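Local coordinates for probable manganase-dependent inorganic pyrophosphatase (Clostridium perfringens, PDB 3L2B), which probably hydrolyses inorganic pyrophosphate to phosphate, its regulatory CBS region binding the inhibitor AMP and the activator diadenosine tetraphosphate, at residues K39-M53 against S218-V230. Residues are numbered along the deposited sequence; the frame is centred on the assembly and turned at random.
Sequences KSIPVADGNNHLLGM and SNYPVIDENNKVV. With B4P (bis(adenosine)-5'-tetraphosphate), chain C.
Leu50 and Val229 press together in the apolar middle of this contact, with Leu50 CD1 only 3.5 Å from Val229 CG2, tight for two methyl groups. With CG anti to the backbone N (chi1 -169°), Leu50 also sends CD2 across Pro221 CG and Ile223 CG2, each at 4.1 Å and with the side chains roughly perpendicular. Pro42 and Ala44 close on Val229 from their own strand, one meeting each of its methyls. Nearer the ligand, the bent end of Met53 sets CE against Pro221 CD at 3.5 Å, while Met53 SD lies by an adenine of the bound diadenosine tetraphosphate (B4P), 3.7 Å from its N7A. These are the beta hairpins of two CBS domains, laid face to face as a Bateman module; strands 50-53 and 219-223 run antiparallel at 172° but 9.3 Å apart, so side chains fill the space between them. The polar links gather at the turns. Val229 N donates to Asn48 O at 2.9 Å, almost in line with the carbonyl, and Asn48 ND2 returns a weak bond to Val229 O. The His49 ring rests one face against Asn227 C. Each turn is braced by its own aspartate: Asp45 OD1 takes His49 N, and Asp224 OD1 takes Asn226 N, an Asx turn, and Lys228 N from opposite faces of the carboxylate plane, while OD2 pairs with Lys228 NZ in a salt bridge. At the other end the ligand bridges the two domains. Lys39 NZ donates to its O1B, O3G and O1D, three bonds that tie the ammonium to the phosphate chain; Ser218 OG meets the same O1B at 2.7 Å, and Ser218 N donates nearly straight (173°) to O2A. The adenine N6A bonds weakly to Asn219 O. Lys39 and Ser218 of the second subunit also bind this ligand.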
loop_
_atom_site.group_PDB
_atom_site.type_symbol
_atom_site.label_atom_id
_atom_site.label_comp_id
_atom_site.label_asym_id
_atom_site.label_seq_id
_atom_site.Cartn_x
_atom_site.Cartn_y
_atom_site.Cartn_z
ATOM N N LYS A 39 -1.501 16.597 -3.660
ATOM C CA LYS A 39 -0.381 15.691 -3.371
ATOM C C LYS A 39 -0.216 15.590 -1.866
ATOM O O LYS A 39 0.374 14.650 -1.330
ATOM C CB LYS A 39 0.920 16.202 -4.008
ATOM C CG LYS A 39 0.756 16.610 -5.485
ATOM C CD LYS A 39 2.064 17.071 -6.166
ATOM C CE LYS A 39 2.559 18.408 -5.630
ATOM N NZ LYS A 39 3.889 18.770 -6.177
ATOM N N SER A 40 -0.739 16.592 -1.181
ATOM C CA SER A 40 -0.833 16.553 0.278
ATOM C C SER A 40 -2.050 17.309 0.754
ATOM O O SER A 40 -2.708 18.035 -0.011
ATOM C CB SER A 40 0.405 17.127 0.918
ATOM O OG SER A 40 0.436 18.507 0.668
ATOM N N ILE A 41 -2.363 17.097 2.026
ATOM C CA ILE A 41 -3.571 17.656 2.620
ATOM C C ILE A 41 -3.406 17.782 4.123
ATOM O O ILE A 41 -2.955 16.853 4.793
ATOM C CB ILE A 41 -4.822 16.826 2.278
ATOM C CG1 ILE A 41 -6.101 17.575 2.676
ATOM C CG2 ILE A 41 -4.749 15.465 2.941
ATOM C CD1 ILE A 41 -7.391 16.828 2.339
ATOM N N PRO A 42 -3.716 18.963 4.660
ATOM C CA PRO A 42 -3.553 19.176 6.103
ATOM C C PRO A 42 -4.571 18.421 6.968
ATOM O O PRO A 42 -5.703 18.161 6.574
ATOM C CB PRO A 42 -3.699 20.691 6.243
ATOM C CG PRO A 42 -4.546 21.098 5.061
ATOM C CD PRO A 42 -4.201 20.161 3.954
ATOM N N VAL A 43 -4.111 18.038 8.137
ATOM C CA VAL A 43 -4.942 17.381 9.121
ATOM C C VAL A 43 -5.098 18.336 10.312
ATOM O O VAL A 43 -4.114 18.906 10.799
ATOM C CB VAL A 43 -4.313 16.077 9.601
ATOM C CG1 VAL A 43 -5.255 15.351 10.553
ATOM C CG2 VAL A 43 -3.903 15.185 8.393
ATOM N N ALA A 44 -6.340 18.516 10.750
ATOM C CA ALA A 44 -6.671 19.491 11.822
ATOM C C ALA A 44 -7.677 18.955 12.815
ATOM O O ALA A 44 -8.548 18.170 12.461
ATOM C CB ALA A 44 -7.214 20.784 11.220
ATOM N N ASP A 45 -7.558 19.421 14.058
ATOM C CA ASP A 45 -8.479 19.030 15.131
ATOM C C ASP A 45 -9.827 19.718 15.012
ATOM O O ASP A 45 -10.112 20.425 14.050
ATOM C CB ASP A 45 -7.868 19.229 16.537
ATOM C CG ASP A 45 -7.726 20.688 16.948
ATOM O OD1 ASP A 45 -8.349 21.596 16.365
ATOM O OD2 ASP A 45 -6.939 20.917 17.876
ATOM N N GLY A 46 -10.661 19.503 16.020
ATOM C CA GLY A 46 -12.028 19.979 15.987
ATOM C C GLY A 46 -12.143 21.481 15.990
ATOM O O GLY A 46 -13.140 22.021 15.528
ATOM N N ASN A 47 -11.131 22.151 16.531
ATOM C CA ASN A 47 -11.092 23.624 16.562
ATOM C C ASN A 47 -10.335 24.161 15.362
ATOM O O ASN A 47 -10.013 25.363 15.261
ATOM C CB ASN A 47 -10.460 24.113 17.862
ATOM C CG ASN A 47 -11.269 23.714 19.065
ATOM O OD1 ASN A 47 -12.498 23.757 19.031
ATOM N ND2 ASN A 47 -10.596 23.270 20.117
ATOM N N ASN A 48 -10.058 23.228 14.459
ATOM C CA ASN A 48 -9.431 23.519 13.189
ATOM C C ASN A 48 -8.018 24.029 13.431
ATOM O O ASN A 48 -7.522 24.860 12.701
ATOM C CB ASN A 48 -10.274 24.528 12.410
ATOM C CG ASN A 48 -10.034 24.455 10.932
ATOM O OD1 ASN A 48 -10.119 23.384 10.326
ATOM N ND2 ASN A 48 -9.751 25.606 10.321
ATOM N N HIS A 49 -7.404 23.546 14.501
ATOM C CA HIS A 49 -5.968 23.725 14.716
ATOM C C HIS A 49 -5.215 22.615 13.937
ATOM O O HIS A 49 -5.740 21.517 13.747
ATOM C CB HIS A 49 -5.625 23.701 16.217
ATOM C CG HIS A 49 -6.097 24.919 16.969
ATOM N ND1 HIS A 49 -5.576 25.294 18.190
ATOM C CD2 HIS A 49 -7.026 25.858 16.656
ATOM C CE1 HIS A 49 -6.154 26.414 18.588
ATOM N NE2 HIS A 49 -7.035 26.780 17.673
ATOM N N LEU A 50 -3.994 22.923 13.493
ATOM C CA LEU A 50 -3.187 22.005 12.673
ATOM C C LEU A 50 -2.601 20.873 13.515
ATOM O O LEU A 50 -1.947 21.089 14.516
ATOM C CB LEU A 50 -2.067 22.759 11.914
ATOM C CG LEU A 50 -1.288 21.980 10.810
ATOM C CD1 LEU A 50 -2.178 21.494 9.654
ATOM C CD2 LEU A 50 -0.159 22.847 10.275
ATOM N N LEU A 51 -2.860 19.650 13.117
ATOM C CA LEU A 51 -2.231 18.514 13.803
ATOM C C LEU A 51 -1.074 17.925 12.981
ATOM O O LEU A 51 -0.107 17.406 13.520
ATOM C CB LEU A 51 -3.253 17.428 14.079
ATOM C CG LEU A 51 -4.310 17.700 15.134
ATOM C CD1 LEU A 51 -5.266 16.495 15.154
ATOM C CD2 LEU A 51 -3.716 17.989 16.552
ATOM N N GLY A 52 -1.196 18.023 11.665
ATOM C CA GLY A 52 -0.184 17.488 10.747
ATOM C C GLY A 52 -0.571 17.554 9.279
ATOM O O GLY A 52 -1.456 18.319 8.866
ATOM N N MET A 53 0.100 16.717 8.498
ATOM C CA MET A 53 -0.080 16.671 7.048
ATOM C C MET A 53 0.049 15.247 6.469
ATOM O O MET A 53 0.911 14.464 6.875
ATOM C CB MET A 53 0.934 17.589 6.375
ATOM C CG MET A 53 0.782 17.660 4.864
ATOM S SD MET A 53 2.298 18.277 4.067
ATOM C CE MET A 53 1.818 19.964 3.651
ATOM N N SER A 218 7.278 21.616 -1.732
ATOM C CA SER A 218 6.559 22.309 -2.791
ATOM C C SER A 218 5.319 23.092 -2.279
ATOM O O SER A 218 4.897 24.064 -2.892
ATOM C CB SER A 218 6.199 21.328 -3.903
ATOM O OG SER A 218 5.068 20.582 -3.555
ATOM N N ASN A 219 4.788 22.701 -1.127
ATOM C CA ASN A 219 3.623 23.379 -0.527
ATOM C C ASN A 219 3.690 23.426 1.005
ATOM O O ASN A 219 4.205 22.504 1.653
ATOM C CB ASN A 219 2.312 22.700 -0.939
ATOM C CG ASN A 219 2.028 22.809 -2.416
ATOM O OD1 ASN A 219 1.771 23.906 -2.948
ATOM N ND2 ASN A 219 2.082 21.664 -3.110
ATOM N N TYR A 220 3.173 24.513 1.562
ATOM C CA TYR A 220 3.219 24.768 3.003
ATOM C C TYR A 220 1.847 25.132 3.607
ATOM O O TYR A 220 1.151 26.015 3.124
ATOM C CB TYR A 220 4.234 25.878 3.296
ATOM C CG TYR A 220 5.654 25.539 2.887
ATOM C CD1 TYR A 220 6.589 25.121 3.821
ATOM C CD2 TYR A 220 6.059 25.654 1.559
ATOM C CE1 TYR A 220 7.884 24.828 3.446
ATOM C CE2 TYR A 220 7.347 25.348 1.169
ATOM C CZ TYR A 220 8.263 24.938 2.113
ATOM O OH TYR A 220 9.544 24.623 1.708
ATOM N N PRO A 221 1.445 24.440 4.669
ATOM C CA PRO A 221 0.155 24.845 5.221
ATOM C C PRO A 221 0.226 26.212 5.873
ATOM O O PRO A 221 1.237 26.591 6.440
ATOM C CB PRO A 221 -0.168 23.742 6.226
ATOM C CG PRO A 221 1.130 22.950 6.406
ATOM C CD PRO A 221 1.890 23.123 5.156
ATOM N N VAL A 222 -0.847 26.959 5.713
ATOM C CA VAL A 222 -0.949 28.309 6.238
ATOM C C VAL A 222 -1.922 28.302 7.390
ATOM O O VAL A 222 -3.057 27.829 7.262
ATOM C CB VAL A 222 -1.469 29.279 5.175
ATOM C CG1 VAL A 222 -1.727 30.638 5.788
ATOM C CG2 VAL A 222 -0.469 29.338 3.981
ATOM N N ILE A 223 -1.444 28.804 8.522
ATOM C CA ILE A 223 -2.260 28.940 9.725
ATOM C C ILE A 223 -2.436 30.441 10.029
ATOM O O ILE A 223 -1.578 31.254 9.716
ATOM C CB ILE A 223 -1.652 28.184 10.966
ATOM C CG1 ILE A 223 -0.301 28.780 11.389
ATOM C CG2 ILE A 223 -1.495 26.676 10.694
ATOM C CD1 ILE A 223 0.353 28.039 12.593
ATOM N N ASP A 224 -3.566 30.810 10.615
ATOM C CA ASP A 224 -3.796 32.218 10.925
ATOM C C ASP A 224 -3.194 32.620 12.273
ATOM O O ASP A 224 -2.464 31.841 12.919
ATOM C CB ASP A 224 -5.288 32.603 10.810
ATOM C CG ASP A 224 -6.146 32.021 11.915
ATOM O OD1 ASP A 224 -5.601 31.609 12.959
ATOM O OD2 ASP A 224 -7.372 31.939 11.709
ATOM N N GLU A 225 -3.511 33.854 12.675
ATOM C CA GLU A 225 -2.935 34.490 13.870
ATOM C C GLU A 225 -3.528 33.928 15.159
ATOM O O GLU A 225 -3.135 34.316 16.265
ATOM C CB GLU A 225 -3.112 36.015 13.820
ATOM C CG GLU A 225 -4.561 36.530 14.051
ATOM C CD GLU A 225 -5.462 36.465 12.800
ATOM O OE1 GLU A 225 -4.936 36.359 11.659
ATOM O OE2 GLU A 225 -6.705 36.512 12.976
ATOM N N ASN A 226 -4.492 33.031 14.997
ATOM C CA ASN A 226 -5.095 32.309 16.107
ATOM C C ASN A 226 -4.930 30.800 15.942
ATOM O O ASN A 226 -5.594 30.004 16.603
ATOM C CB ASN A 226 -6.570 32.702 16.221
ATOM C CG ASN A 226 -6.753 34.196 16.411
ATOM O OD1 ASN A 226 -7.326 34.884 15.559
ATOM N ND2 ASN A 226 -6.249 34.715 17.528
ATOM N N ASN A 227 -4.030 30.441 15.026
ATOM C CA ASN A 227 -3.617 29.043 14.762
ATOM C C ASN A 227 -4.610 28.105 14.090
ATOM O O ASN A 227 -4.394 26.899 14.081
ATOM C CB ASN A 227 -3.069 28.379 16.032
ATOM C CG ASN A 227 -1.682 28.873 16.378
ATOM O OD1 ASN A 227 -1.418 30.081 16.341
ATOM N ND2 ASN A 227 -0.779 27.942 16.695
ATOM N N LYS A 228 -5.682 28.638 13.521
ATOM C CA LYS A 228 -6.571 27.816 12.679
ATOM C C LYS A 228 -5.906 27.608 11.309
ATOM O O LYS A 228 -5.230 28.495 10.788
ATOM C CB LYS A 228 -7.956 28.457 12.454
ATOM C CG LYS A 228 -8.672 29.093 13.673
ATOM C CD LYS A 228 -9.607 30.253 13.194
ATOM C CE LYS A 228 -9.580 31.489 14.128
ATOM N NZ LYS A 228 -9.793 32.778 13.390
ATOM N N VAL A 229 -6.118 26.440 10.724
ATOM C CA VAL A 229 -5.608 26.146 9.391
ATOM C C VAL A 229 -6.434 26.918 8.403
ATOM O O VAL A 229 -7.640 26.723 8.310
ATOM C CB VAL A 229 -5.686 24.642 9.041
ATOM C CG1 VAL A 229 -5.391 24.419 7.568
ATOM C CG2 VAL A 229 -4.729 23.855 9.896
ATOM N N VAL A 230 -5.771 27.790 7.657
ATOM C CA VAL A 230 -6.448 28.705 6.749
ATOM C C VAL A 230 -6.241 28.336 5.293
ATOM O O VAL A 230 -6.783 28.989 4.405
ATOM C CB VAL A 230 -5.996 30.160 6.993
ATOM C CG1 VAL A 230 -5.897 30.917 5.698
ATOM C CG2 VAL A 230 -6.972 30.849 7.961
HETATM P PA B4P C . 7.727 17.617 -1.447
HETATM O O1A B4P C . 9.180 17.776 -1.543
HETATM O O2A B4P C . 6.928 18.974 -1.203
HETATM O O3A B4P C . 7.304 16.808 -2.741
HETATM P PB B4P C . 5.869 16.696 -3.431
HETATM O O1B B4P C . 5.491 17.965 -4.076
HETATM O O2B B4P C . 4.794 16.137 -2.399
HETATM O O3B B4P C . 6.214 15.557 -4.504
HETATM P PG B4P C . 6.789 15.890 -5.963
HETATM O O1G B4P C . 7.825 16.939 -5.827
HETATM O O2G B4P C . 7.235 14.586 -6.748
HETATM O O3G B4P C . 5.502 16.411 -6.760
HETATM P PD B4P C . 5.604 16.692 -8.343
HETATM O O1D B4P C . 4.636 17.732 -8.727
HETATM O O2D B4P C . 7.121 17.034 -8.752
HETATM O O5E B4P C . 7.442 16.699 -0.176
HETATM C C5E B4P C . 7.756 15.305 -0.219
HETATM C C4E B4P C . 7.145 14.668 1.022
HETATM O O4E B4P C . 7.565 15.382 2.178
HETATM C C3E B4P C . 5.638 14.780 1.005
HETATM O O3E B4P C . 5.088 13.571 0.557
HETATM C C2E B4P C . 5.236 15.106 2.420
HETATM O O2E B4P C . 4.974 13.920 3.146
HETATM C C1E B4P C . 6.447 15.770 3.022
HETATM N N9A B4P C . 6.163 17.227 3.094
HETATM C C8A B4P C . 5.643 17.994 2.101
HETATM N N7A B4P C . 5.486 19.287 2.507
HETATM C C5A B4P C . 5.911 19.368 3.774
HETATM C C6A B4P C . 6.021 20.415 4.790
HETATM N N6A B4P C . 5.658 21.674 4.527
HETATM N N1A B4P C . 6.495 20.084 6.012
HETATM C C2A B4P C . 6.879 18.825 6.291
HETATM N N3A B4P C . 6.794 17.823 5.414
HETATM C C4A B4P C . 6.331 18.007 4.161
HETATM O O5F B4P C . 5.178 15.277 -8.924
HETATM C C5F B4P C . 3.901 14.758 -8.598
HETATM C C4F B4P C . 3.772 13.406 -9.248
HETATM O O4F B4P C . 3.765 13.572 -10.670
HETATM C C3F B4P C . 4.943 12.520 -8.886
HETATM O O3F B4P C . 4.587 11.617 -7.836
HETATM C C2F B4P C . 5.246 11.779 -10.180
HETATM O O2F B4P C . 4.494 10.584 -10.141
HETATM C C1F B4P C . 4.735 12.711 -11.280
HETATM N N9B B4P C . 5.908 13.417 -11.834
HETATM C C8B B4P C . 6.953 13.932 -11.156
HETATM N N7B B4P C . 7.859 14.464 -12.012
HETATM C C5B B4P C . 7.409 14.289 -13.258
HETATM C C6B B4P C . 7.885 14.609 -14.617
HETATM N N6B B4P C . 9.054 15.247 -14.812
HETATM N N1B B4P C . 7.114 14.245 -15.649
HETATM C C2B B4P C . 5.945 13.612 -15.478
HETATM N N3B B4P C . 5.458 13.275 -14.275
HETATM C C4B B4P C . 6.133 13.585 -13.140
#